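Local coordinates for adenosine kinase, putative (Trypanosoma brucei, PDB 3OTX), which probably transfers a phosphate from ATP to adenosine, giving AMP and ADP in purine salvage, and is captured here with the inhibitor bis(adenosine)-5'-pentaphosphate, at residues 11-16 and 87-92; 70-75 and 108-113; 163-168 and 193-198. The protein carries 1 engineered substitution. All blocks are in the same frame, centred on the assembly; numbering follows the deposited sequence. Where two conformers were deposited one is given.

Interaction 1: residues 11-16 and 87-92; sequences YVQCNP and TYVGCI. With AP5 (bis(adenosine)-5'-pentaphosphate), chain C.
Tyr11, Val12 and Gln13 pair in parallel with Thr87, Tyr88 and Val89, joining strands 10-13 and 86-89 inside the large central sheet; beyond them the chain of 11-16 turns toward the inhibitor. Val12 makes two of the three backbone bonds: its N reaches Thr87 O at 2.9 Å, and its O receives Val89 N at 2.8 Å. A longer bond, Cys14 N to Val89 O (3.2 Å), carries the pairing past the strand end. With CG anti to the backbone N (chi1 176°), the Tyr88 ring slants across the side chains of Val12 and Pro16, with Val12 CG1 near CD1 and Cys14 CB near CE1, and brings OH to 3.2 Å from Pro16 CD. Water 2 links that hydroxyl to Asn15 O. On the other face Val89 packs against the neighbouring ends of Tyr11 and Gln13, CG2 at 3.3 Å from Tyr11 OH and CG1 beside Gln13 NE2. Farther along, Pro16 CG packs on Ile92 CG2 at 3.5 Å, while waters 1 and 3 tie Cys14 O and Pro16 O to the backbone of Cys91. Asn15 turns away from this pairing; its ND2 gives a nearly straight bond (3.1 Å, 171°) to N1B of one adenine and a weak one to Phe171 O. Cys14 SG packs against C2B of the same adenine. Asn15, an adenosine-binding residue, thus meets an adenine at the C-terminal ends of parallel strands, as in the ribokinase (PfkB) fold.

Interaction 2: residues 70-75 and 108-113; sequences VARVAQ and EGIVMA
Arg72 and Glu108 meet side-on in a two-pronged salt bridge: NE of Arg72 reaches OE1 of Glu108 at 2.8 Å, and NH2 reaches OE2 at 2.9 Å. Both bonds are nearly straight. The two oxygens lie close to the guanidinium plane, but the carboxylate is turned 28° against it, so OE2 uses its syn lone pair while NE meets OE1 on the syn side and out of the carboxylate plane. A bend at chi3 of Arg72 (72°) swings NE and NH2 round to face the acid, and having two bonds fixes the rotation of both groups. Water 4 adds a third link, donating to Arg72 O and to Glu108 OE1, so OE1 accepts two hydrogen bonds, from NE and from the water.

Next to the bridge Ile110 CD1 packs across the aliphatic part of the arginine, 3.4 Å from Arg72 CG, and touches Ala71 CB at 4.0 Å. One turn along the helix, Gln75 lays its CG 3.2 Å from Glu108 O, and its CB flanks Ile110 CG1. The contact thus sets helix 66-76 against the end of helix 96-108, where Gly109, with positive phi (104°), closes a Schellman motif and sends the chain into strand 111-116. This is the point where a helix passes into a sheet strand in the alpha/beta core of the PfkB family.

Strand 86-89 backs the apolar part: Ala71 touches Val86 and Ile110 touches Tyr88, while Ala105 of helix 96-108 also packs on Ile110. The Gln75 amide is steadied by a weak bond from Val86 N to its OE1. Helix 66-76 turns Val70 to helix 300-311, against Asp301, the predicted proton acceptor.

Interaction 3: residues 163-168 and 193-198; sequences SRIFYF and LFMINL
Four firm backbone bonds and one weak one knit 164-168 to strand 193-197 in parallel. Arg164 O receives Leu193 N at 2.9 Å. Phe166 bonds through both its backbone N and its O: N gives to Leu193 O (2.8 Å), and O accepts Met195 N (2.8 Å). Phe168 N then bonds to Met195 O at 3.0 Å, and the ladder ends weakly with Asn197 N on Phe168 O. Outside it, Phe194 N is answered by Asp219, while Arg164 NH1 folds back onto Ser163 O, standing above the carbonyl plane.

The side chains divide between two faces. On one, the Phe168 and Phe194 rings meet obliquely. Phe194 has CG anti to its backbone N (chi1 -169°), which carries the ring along the strand to Phe168; the rings are 5.4 Å apart between centroids with planes at 35°, CE1 of Phe194 lying 3.7 Å from CD1 of Phe168. Phe166 O lies over one face of the Phe194 ring, and Phe166 CB rests against Phe194 CD1. The Phe166 ring itself has Leu193 O at its edge, near its plane. Helix 177-189 covers these rings through Ala183, Ala187, Val180 and Cys184.

On the other face, in the conformer described here, Ile165 CG2 lies 3.8 Å from Met195 SD, and Met195 is in turn packed by Met304 and Leu308 of helix 300-311. Tyr167 lies alongside Asn197, pointing the same way, its OH 3.4 Å from Asn197 CB, again in one of two conformers. Strand 165-169, helix 177-189 and strand 193-197 form a classic beta-alpha-beta unit, the repeating crossover of the alpha/beta core in ribokinase-like kinases.

How the interactions relate
All three contacts reach the same large sheet. Interactions 1 and 3 join directly, because strands 10-13 and 165-169 are neighbours in it: Tyr11 O lies 2.8 Å from Tyr167 N, and Tyr11 N 2.8 Å from Ile165 O. Interactions 1 and 2 join through strand 111-116, with Tyr88 N 2.8 Å from Val111 O and Tyr88 CD2 packed on Met112 SD. Interactions 2 and 3 touch lightly, Val70 CG2 lying 3.9 Å from Tyr167 CE2. Interaction 1 touches the inhibitor through Cys14 and Asn15; the nearest side chains of the others, Arg72 and Asn197, are about 8 and 6 Å from it, and Asn197 is about 5 Å from the sodium ion.

Interaction 1: residues 11-16 and 87-92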
loop_
_atom_site.group_PDB
_atom_site.type_symbol
_atom_site.label_atom_id
_atom_site.label_comp_id
_atom_site.label_asym_id
_atom_site.label_seq_id
_atom_site.Cartn_x
_atom_site.Cartn_y
_atom_site.Cartn_z
ATOM N N TYR A 11 -10.955 -5.274 -4.333
ATOM C CA TYR A 11 -11.381 -4.147 -3.525
ATOM C C TYR A 11 -10.175 -3.631 -2.788
ATOM O O TYR A 11 -9.536 -4.403 -2.053
ATOM C CB TYR A 11 -12.420 -4.642 -2.505
ATOM C CG TYR A 11 -12.948 -3.591 -1.547
ATOM C CD1 TYR A 11 -14.195 -2.986 -1.806
ATOM C CD2 TYR A 11 -12.238 -3.232 -0.386
ATOM C CE1 TYR A 11 -14.704 -2.013 -0.956
ATOM C CE2 TYR A 11 -12.750 -2.241 0.491
ATOM C CZ TYR A 11 -13.975 -1.644 0.186
ATOM O OH TYR A 11 -14.478 -0.700 1.058
ATOM N N VAL A 12 -9.859 -2.346 -2.961
ATOM C CA VAL A 12 -8.723 -1.746 -2.265
ATOM C C VAL A 12 -9.214 -0.585 -1.419
ATOM O O VAL A 12 -10.030 0.213 -1.887
ATOM C CB VAL A 12 -7.715 -1.161 -3.293
ATOM C CG1 VAL A 12 -6.573 -0.350 -2.601
ATOM C CG2 VAL A 12 -7.149 -2.263 -4.190
ATOM N N GLN A 13 -8.699 -0.466 -0.195
ATOM C CA GLN A 13 -9.059 0.668 0.671
ATOM C C GLN A 13 -7.796 1.242 1.279
ATOM O O GLN A 13 -6.910 0.504 1.772
ATOM C CB GLN A 13 -10.070 0.221 1.748
ATOM C CG GLN A 13 -10.525 1.359 2.697
ATOM C CD GLN A 13 -11.852 1.087 3.386
ATOM O OE1 GLN A 13 -12.096 1.563 4.522
ATOM N NE2 GLN A 13 -12.724 0.367 2.720
ATOM N N CYS A 14 -7.714 2.576 1.246
ATOM C CA CYS A 14 -6.554 3.267 1.806
ATOM C C CYS A 14 -6.936 4.756 1.931
ATOM O O CYS A 14 -8.136 5.126 1.941
ATOM C CB CYS A 14 -5.346 3.044 0.874
ATOM S SG CYS A 14 -3.738 3.563 1.522
ATOM N N ASN A 15 -5.913 5.590 2.070
ATOM C CA ASN A 15 -6.052 7.043 2.232
ATOM C C ASN A 15 -5.574 7.714 0.968
ATOM O O ASN A 15 -4.383 7.617 0.635
ATOM C CB ASN A 15 -5.143 7.479 3.384
ATOM C CG ASN A 15 -5.425 6.702 4.671
ATOM O OD1 ASN A 15 -6.582 6.511 5.027
ATOM N ND2 ASN A 15 -4.356 6.260 5.394
ATOM N N PRO A 16 -6.487 8.358 0.217
ATOM C CA PRO A 16 -6.058 8.916 -1.061
ATOM C C PRO A 16 -5.345 10.248 -0.784
ATOM O O PRO A 16 -5.913 11.134 -0.140
ATOM C CB PRO A 16 -7.375 9.101 -1.843
ATOM C CG PRO A 16 -8.459 9.113 -0.806
ATOM C CD PRO A 16 -7.964 8.325 0.371
ATOM N N THR A 87 -11.958 -1.732 -7.485
ATOM C CA THR A 87 -12.718 -0.645 -6.873
ATOM C C THR A 87 -11.897 -0.151 -5.700
ATOM O O THR A 87 -11.348 -0.944 -4.957
ATOM C CB THR A 87 -14.063 -1.154 -6.326
ATOM O OG1 THR A 87 -14.845 -1.608 -7.419
ATOM C CG2 THR A 87 -14.804 -0.045 -5.621
ATOM N N TYR A 88 -11.764 1.165 -5.584
ATOM C CA TYR A 88 -10.986 1.800 -4.514
ATOM C C TYR A 88 -11.938 2.577 -3.626
ATOM O O TYR A 88 -12.836 3.291 -4.124
ATOM C CB TYR A 88 -9.961 2.781 -5.128
ATOM C CG TYR A 88 -9.178 3.544 -4.123
ATOM C CD1 TYR A 88 -7.953 3.069 -3.669
ATOM C CD2 TYR A 88 -9.626 4.785 -3.649
ATOM C CE1 TYR A 88 -7.188 3.793 -2.696
ATOM C CE2 TYR A 88 -8.892 5.507 -2.707
ATOM C CZ TYR A 88 -7.674 5.016 -2.241
ATOM O OH TYR A 88 -6.942 5.742 -1.313
ATOM N N VAL A 89 -11.737 2.438 -2.325
ATOM C CA VAL A 89 -12.506 3.186 -1.325
ATOM C C VAL A 89 -11.568 4.030 -0.455
ATOM O O VAL A 89 -10.559 3.533 0.062
ATOM C CB VAL A 89 -13.377 2.224 -0.456
ATOM C CG1 VAL A 89 -14.043 2.920 0.738
ATOM C CG2 VAL A 89 -14.483 1.649 -1.327
ATOM N N GLY A 90 -11.934 5.302 -0.284
ATOM C CA GLY A 90 -11.295 6.204 0.654
ATOM C C GLY A 90 -12.106 7.485 0.693
ATOM O O GLY A 90 -13.182 7.553 0.098
ATOM N N CYS A 91 -11.606 8.516 1.400
ATOM C CA CYS A 91 -12.375 9.715 1.599
ATOM C C CYS A 91 -11.535 10.904 1.125
ATOM O O CYS A 91 -10.349 11.007 1.460
ATOM C CB CYS A 91 -12.780 9.840 3.073
ATOM S SG CYS A 91 -13.833 11.269 3.438
ATOM N N ILE A 92 -12.175 11.773 0.353
ATOM C CA ILE A 92 -11.558 12.986 -0.162
ATOM C C ILE A 92 -12.497 14.151 0.081
ATOM O O ILE A 92 -13.631 13.953 0.566
ATOM C CB ILE A 92 -11.313 12.918 -1.694
ATOM C CG1 ILE A 92 -12.629 12.659 -2.482
ATOM C CG2 ILE A 92 -10.268 11.869 -2.048
ATOM C CD1 ILE A 92 -12.497 12.759 -4.009
HETATM P PA AP5 C . 11.600 -3.026 -1.668
HETATM O O1A AP5 C . 12.765 -2.048 -1.557
HETATM O O2A AP5 C . 11.723 -4.240 -0.770
HETATM O O3A AP5 C . 10.173 -2.359 -1.334
HETATM P PB AP5 C . 9.861 -1.256 -0.198
HETATM O O1B AP5 C . 10.921 -1.198 0.857
HETATM O O2B AP5 C . 8.459 -1.495 0.245
HETATM O O3B AP5 C . 9.942 0.048 -1.108
HETATM P PG AP5 C . 10.144 1.594 -0.786
HETATM O O1G AP5 C . 10.728 2.217 -2.016
HETATM O O2G AP5 C . 11.066 1.885 0.378
HETATM O O3G AP5 C . 8.662 2.027 -0.628
HETATM P PD AP5 C . 8.022 3.471 -0.285
HETATM O O1D AP5 C . 9.049 4.571 -0.086
HETATM O O2D AP5 C . 7.031 3.205 0.813
HETATM O O3D AP5 C . 7.290 3.807 -1.679
HETATM P PE AP5 C . 5.806 3.342 -2.108
HETATM O O1E AP5 C . 5.566 1.932 -1.647
HETATM O O2E AP5 C . 5.599 3.651 -3.589
HETATM O O5F AP5 C . 11.431 -3.395 -3.219
HETATM C C5F AP5 C . 10.312 -4.158 -3.671
HETATM C C4F AP5 C . 10.672 -4.825 -4.976
HETATM O O4F AP5 C . 11.132 -3.845 -5.917
HETATM C C3F AP5 C . 11.844 -5.800 -4.893
HETATM O O3F AP5 C . 11.377 -7.076 -4.530
HETATM C C2F AP5 C . 12.459 -5.720 -6.261
HETATM O O2F AP5 C . 11.733 -6.523 -7.157
HETATM C C1F AP5 C . 12.218 -4.258 -6.652
HETATM N N9A AP5 C . 13.354 -3.355 -6.309
HETATM C C8A AP5 C . 13.381 -2.390 -5.299
HETATM N N7A AP5 C . 14.596 -1.777 -5.347
HETATM C C5A AP5 C . 15.317 -2.315 -6.359
HETATM C C6A AP5 C . 16.566 -2.057 -6.879
HETATM N N6A AP5 C . 17.312 -1.037 -6.448
HETATM N N1A AP5 C . 17.003 -2.795 -7.952
HETATM C C2A AP5 C . 16.216 -3.772 -8.541
HETATM N N3A AP5 C . 14.963 -4.012 -8.018
HETATM C C4A AP5 C . 14.515 -3.290 -6.973
HETATM O O5J AP5 C . 4.840 4.301 -1.221
HETATM C C5J AP5 C . 4.890 5.706 -1.399
HETATM C C4J AP5 C . 3.471 6.181 -1.134
HETATM O O4J AP5 C . 3.161 6.092 0.266
HETATM C C3J AP5 C . 3.250 7.664 -1.444
HETATM O O3J AP5 C . 2.518 7.746 -2.668
HETATM C C2J AP5 C . 2.475 8.208 -0.233
HETATM O O2J AP5 C . 1.338 8.986 -0.585
HETATM C C1J AP5 C . 2.058 6.938 0.468
HETATM N N9B AP5 C . 1.784 7.118 1.901
HETATM C C8B AP5 C . 2.676 7.598 2.822
HETATM N N7B AP5 C . 2.024 7.652 4.012
HETATM C C5B AP5 C . 0.740 7.207 3.840
HETATM C C6B AP5 C . -0.340 7.045 4.716
HETATM N N6B AP5 C . -0.318 7.415 6.007
HETATM N N1B AP5 C . -1.504 6.594 4.157
HETATM C C2B AP5 C . -1.636 6.200 2.846
HETATM N N3B AP5 C . -0.586 6.402 1.973
HETATM C C4B AP5 C . 0.590 6.865 2.494
HETATM O O HOH W 1 -9.701 7.459 3.364
HETATM O O HOH W 2 -4.239 5.447 -1.007
HETATM O O HOH W 3 -7.994 12.575 1.055
#

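Interaction 2: residues 70-75 and 108-113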
loop_
_atom_site.group_PDB
_atom_site.type_symbol
_atom_site.label_atom_id
_atom_site.label_comp_id
_atom_site.label_asym_id
_atom_site.label_seq_id
_atom_site.Cartn_x
_atom_site.Cartn_y
_atom_site.Cartn_z
ATOM N N VAL A 70 -1.233 1.163 -5.527
ATOM C CA VAL A 70 -1.362 -0.286 -5.720
ATOM C C VAL A 70 -2.472 -0.540 -6.744
ATOM O O VAL A 70 -2.299 -1.326 -7.686
ATOM C CB VAL A 70 -1.670 -1.028 -4.407
ATOM C CG1 VAL A 70 -2.036 -2.490 -4.686
ATOM C CG2 VAL A 70 -0.452 -0.988 -3.474
ATOM N N ALA A 71 -3.604 0.149 -6.548
ATOM C CA ALA A 71 -4.742 -0.043 -7.432
ATOM C C ALA A 71 -4.389 0.350 -8.867
ATOM O O ALA A 71 -4.762 -0.328 -9.828
ATOM C CB ALA A 71 -5.907 0.813 -6.958
ATOM N N ARG A 72 -3.643 1.440 -9.028
ATOM C CA ARG A 72 -3.323 1.917 -10.367
ATOM C C ARG A 72 -2.325 0.993 -11.044
ATOM O O ARG A 72 -2.456 0.758 -12.224
ATOM C CB ARG A 72 -2.793 3.375 -10.346
ATOM C CG ARG A 72 -3.887 4.383 -9.977
ATOM C CD ARG A 72 -3.275 5.754 -9.658
ATOM N NE ARG A 72 -2.804 6.365 -10.872
ATOM C CZ ARG A 72 -1.940 7.367 -10.937
ATOM N NH1 ARG A 72 -1.437 7.886 -9.817
ATOM N NH2 ARG A 72 -1.594 7.849 -12.126
ATOM N N VAL A 73 -1.363 0.444 -10.293
ATOM C CA VAL A 73 -0.415 -0.510 -10.883
ATOM C C VAL A 73 -1.142 -1.803 -11.261
ATOM O O VAL A 73 -0.954 -2.291 -12.390
ATOM C CB VAL A 73 0.735 -0.797 -9.933
ATOM C CG1 VAL A 73 1.606 -1.958 -10.487
ATOM C CG2 VAL A 73 1.588 0.489 -9.762
ATOM N N ALA A 74 -2.025 -2.284 -10.385
ATOM C CA ALA A 74 -2.827 -3.504 -10.717
ATOM C C ALA A 74 -3.679 -3.298 -11.962
ATOM O O ALA A 74 -3.674 -4.129 -12.875
ATOM C CB ALA A 74 -3.684 -3.931 -9.510
ATOM N N GLN A 75 -4.335 -2.137 -12.042
ATOM C CA GLN A 75 -5.196 -1.879 -13.207
ATOM C C GLN A 75 -4.363 -1.771 -14.492
ATOM O O GLN A 75 -4.776 -2.208 -15.564
ATOM C CB GLN A 75 -6.028 -0.605 -12.941
ATOM C CG GLN A 75 -7.160 -0.324 -13.966
ATOM C CD GLN A 75 -8.267 -1.361 -13.913
ATOM O OE1 GLN A 75 -8.912 -1.590 -12.859
ATOM N NE2 GLN A 75 -8.407 -2.094 -15.016
ATOM N N GLU A 108 -7.896 5.908 -15.548
ATOM C CA GLU A 108 -7.174 4.621 -15.685
ATOM C C GLU A 108 -8.080 3.393 -15.578
ATOM O O GLU A 108 -7.623 2.281 -15.848
ATOM C CB GLU A 108 -5.974 4.553 -14.748
ATOM C CG GLU A 108 -4.901 5.537 -15.227
ATOM C CD GLU A 108 -3.868 5.855 -14.198
ATOM O OE1 GLU A 108 -3.750 5.110 -13.227
ATOM O OE2 GLU A 108 -3.156 6.858 -14.400
ATOM N N GLY A 109 -9.352 3.587 -15.219
ATOM C CA GLY A 109 -10.308 2.446 -15.166
ATOM C C GLY A 109 -10.610 1.955 -13.754
ATOM O O GLY A 109 -11.281 0.936 -13.594
ATOM N N ILE A 110 -10.125 2.650 -12.732
ATOM C CA ILE A 110 -10.468 2.294 -11.365
ATOM C C ILE A 110 -11.859 2.825 -11.044
ATOM O O ILE A 110 -12.183 3.968 -11.388
ATOM C CB ILE A 110 -9.429 2.847 -10.368
ATOM C CG1 ILE A 110 -8.066 2.175 -10.663
ATOM C CG2 ILE A 110 -9.850 2.616 -8.890
ATOM C CD1 ILE A 110 -6.964 2.949 -10.213
ATOM N N VAL A 111 -12.683 1.998 -10.404
ATOM C CA VAL A 111 -13.950 2.498 -9.886
ATOM C C VAL A 111 -13.649 3.152 -8.541
ATOM O O VAL A 111 -13.111 2.527 -7.630
ATOM C CB VAL A 111 -14.980 1.365 -9.726
ATOM C CG1 VAL A 111 -16.287 1.943 -9.138
ATOM C CG2 VAL A 111 -15.208 0.700 -11.076
ATOM N N MET A 112 -13.948 4.441 -8.443
ATOM C CA MET A 112 -13.598 5.219 -7.257
ATOM C C MET A 112 -14.819 5.417 -6.365
ATOM O O MET A 112 -15.578 6.362 -6.524
ATOM C CB MET A 112 -12.992 6.578 -7.675
ATOM C CG MET A 112 -11.601 6.438 -8.254
ATOM S SD MET A 112 -10.375 5.926 -7.036
ATOM C CE MET A 112 -9.874 7.499 -6.283
ATOM N N ALA A 113 -15.041 4.438 -5.479
ATOM C CA ALA A 113 -16.180 4.473 -4.578
ATOM C C ALA A 113 -15.819 5.301 -3.344
ATOM O O ALA A 113 -15.828 4.816 -2.202
ATOM C CB ALA A 113 -16.601 3.048 -4.209
HETATM O O HOH W 4 -3.717 2.349 -13.942
#

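Interaction 3: residues 163-168 and 193-198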
loop_
_atom_site.group_PDB
_atom_site.type_symbol
_atom_site.label_atom_id
_atom_site.label_comp_id
_atom_site.label_asym_id
_atom_site.label_seq_id
_atom_site.Cartn_x
_atom_site.Cartn_y
_atom_site.Cartn_z
ATOM N N SER A 163 -16.534 -8.235 -5.092
ATOM C CA SER A 163 -15.073 -8.457 -5.037
ATOM C C SER A 163 -14.740 -9.794 -4.403
ATOM O O SER A 163 -15.525 -10.337 -3.586
ATOM C CB SER A 163 -14.388 -7.322 -4.242
ATOM O OG SER A 163 -14.629 -6.077 -4.884
ATOM N N ARG A 164 -13.578 -10.334 -4.765
ATOM C CA ARG A 164 -13.121 -11.604 -4.166
ATOM C C ARG A 164 -11.745 -11.485 -3.523
ATOM O O ARG A 164 -11.335 -12.370 -2.785
ATOM C CB ARG A 164 -13.147 -12.761 -5.173
ATOM C CG ARG A 164 -14.527 -13.091 -5.671
ATOM C CD ARG A 164 -15.405 -13.616 -4.525
ATOM N NE ARG A 164 -16.737 -13.987 -4.989
ATOM C CZ ARG A 164 -17.791 -13.161 -5.004
ATOM N NH1 ARG A 164 -17.682 -11.893 -4.564
ATOM N NH2 ARG A 164 -18.955 -13.627 -5.461
ATOM N N ILE A 165 -11.052 -10.388 -3.809
ATOM C CA ILE A 165 -9.756 -10.099 -3.183
ATOM C C ILE A 165 -9.867 -8.705 -2.540
ATOM O O ILE A 165 -10.299 -7.765 -3.199
ATOM C CB ILE A 165 -8.607 -10.114 -4.229
ATOM C CG1 ILE A 165 -8.411 -11.495 -4.841
ATOM C CG2 ILE A 165 -7.300 -9.613 -3.588
ATOM C CD1 ILE A 165 -7.673 -11.489 -6.191
ATOM N N PHE A 166 -9.526 -8.618 -1.258
ATOM C CA PHE A 166 -9.642 -7.397 -0.472
ATOM C C PHE A 166 -8.252 -7.049 -0.006
ATOM O O PHE A 166 -7.587 -7.865 0.641
ATOM C CB PHE A 166 -10.588 -7.648 0.712
ATOM C CG PHE A 166 -11.999 -7.992 0.284
ATOM C CD1 PHE A 166 -12.320 -9.291 -0.133
ATOM C CD2 PHE A 166 -12.992 -7.003 0.273
ATOM C CE1 PHE A 166 -13.611 -9.603 -0.524
ATOM C CE2 PHE A 166 -14.296 -7.325 -0.146
ATOM C CZ PHE A 166 -14.592 -8.616 -0.532
ATOM N N TYR A 167 -7.815 -5.834 -0.354
ATOM C CA TYR A 167 -6.501 -5.378 0.037
ATOM C C TYR A 167 -6.630 -4.065 0.784
ATOM O O TYR A 167 -7.173 -3.072 0.241
ATOM C CB TYR A 167 -5.598 -5.192 -1.191
ATOM C CG TYR A 167 -4.324 -4.460 -0.848
ATOM C CD1 TYR A 167 -3.324 -5.085 -0.108
ATOM C CD2 TYR A 167 -4.154 -3.141 -1.223
ATOM C CE1 TYR A 167 -2.158 -4.401 0.227
ATOM C CE2 TYR A 167 -2.992 -2.456 -0.896
ATOM C CZ TYR A 167 -2.022 -3.096 -0.171
ATOM O OH TYR A 167 -0.876 -2.405 0.148
ATOM N N PHE A 168 -6.107 -4.053 2.005
ATOM C CA PHE A 168 -6.007 -2.833 2.788
ATOM C C PHE A 168 -4.568 -2.537 3.082
ATOM O O PHE A 168 -3.811 -3.446 3.395
ATOM C CB PHE A 168 -6.727 -2.991 4.126
ATOM C CG PHE A 168 -8.201 -2.771 4.047
ATOM C CD1 PHE A 168 -9.020 -3.560 3.210
ATOM C CD2 PHE A 168 -8.796 -1.822 4.858
ATOM C CE1 PHE A 168 -10.412 -3.343 3.145
ATOM C CE2 PHE A 168 -10.184 -1.620 4.825
ATOM C CZ PHE A 168 -10.987 -2.393 3.953
ATOM N N LEU A 193 -10.360 -13.515 -0.320
ATOM C CA LEU A 193 -9.062 -13.367 0.322
ATOM C C LEU A 193 -8.910 -11.992 0.893
ATOM O O LEU A 193 -9.289 -11.015 0.257
ATOM C CB LEU A 193 -7.953 -13.569 -0.706
ATOM C CG LEU A 193 -7.720 -15.075 -0.720
ATOM C CD1 LEU A 193 -7.768 -15.660 -2.116
ATOM C CD2 LEU A 193 -6.466 -15.431 0.061
ATOM N N PHE A 194 -8.349 -11.909 2.089
ATOM C CA PHE A 194 -8.024 -10.636 2.702
ATOM C C PHE A 194 -6.531 -10.499 2.841
ATOM O O PHE A 194 -5.868 -11.406 3.360
ATOM C CB PHE A 194 -8.681 -10.496 4.080
ATOM C CG PHE A 194 -8.585 -9.097 4.625
ATOM C CD1 PHE A 194 -9.543 -8.143 4.284
ATOM C CD2 PHE A 194 -7.494 -8.716 5.394
ATOM C CE1 PHE A 194 -9.452 -6.847 4.747
ATOM C CE2 PHE A 194 -7.383 -7.389 5.868
ATOM C CZ PHE A 194 -8.354 -6.449 5.512
ATOM N N MET A 195 -6.008 -9.362 2.377
ATOM C CA MET A 195 -4.574 -9.117 2.341
ATOM C C MET A 195 -4.276 -7.755 2.932
ATOM O O MET A 195 -5.003 -6.797 2.677
ATOM C CB MET A 195 -4.066 -9.137 0.902
ATOM C CG MET A 195 -4.601 -10.267 0.058
ATOM S SD MET A 195 -4.054 -10.047 -1.627
ATOM C CE MET A 195 -2.327 -9.719 -1.327
ATOM N N ILE A 196 -3.199 -7.674 3.696
ATOM C CA ILE A 196 -2.732 -6.387 4.220
ATOM C C ILE A 196 -1.257 -6.215 3.946
ATOM O O ILE A 196 -0.514 -7.216 3.834
ATOM C CB ILE A 196 -2.949 -6.243 5.735
ATOM C CG1 ILE A 196 -2.307 -7.390 6.523
ATOM C CG2 ILE A 196 -4.389 -6.131 6.054
ATOM C CD1 ILE A 196 -2.586 -7.309 7.996
ATOM N N ASN A 197 -0.819 -4.968 3.824
ATOM C CA ASN A 197 0.596 -4.643 3.846
ATOM C C ASN A 197 0.889 -4.026 5.203
ATOM O O ASN A 197 0.060 -3.314 5.719
ATOM C CB ASN A 197 0.902 -3.668 2.698
ATOM C CG ASN A 197 2.331 -3.137 2.723
ATOM O OD1 ASN A 197 2.536 -1.942 2.815
ATOM N ND2 ASN A 197 3.305 -4.021 2.648
ATOM N N LEU A 198 2.075 -4.260 5.745
ATOM C CA LEU A 198 2.430 -3.657 7.026
ATOM C C LEU A 198 2.696 -2.152 6.970
ATOM O O LEU A 198 2.651 -1.486 8.007
ATOM C CB LEU A 198 3.609 -4.415 7.644
ATOM C CG LEU A 198 3.326 -5.884 7.994
ATOM C CD1 LEU A 198 4.506 -6.457 8.782
ATOM C CD2 LEU A 198 2.011 -5.992 8.812
#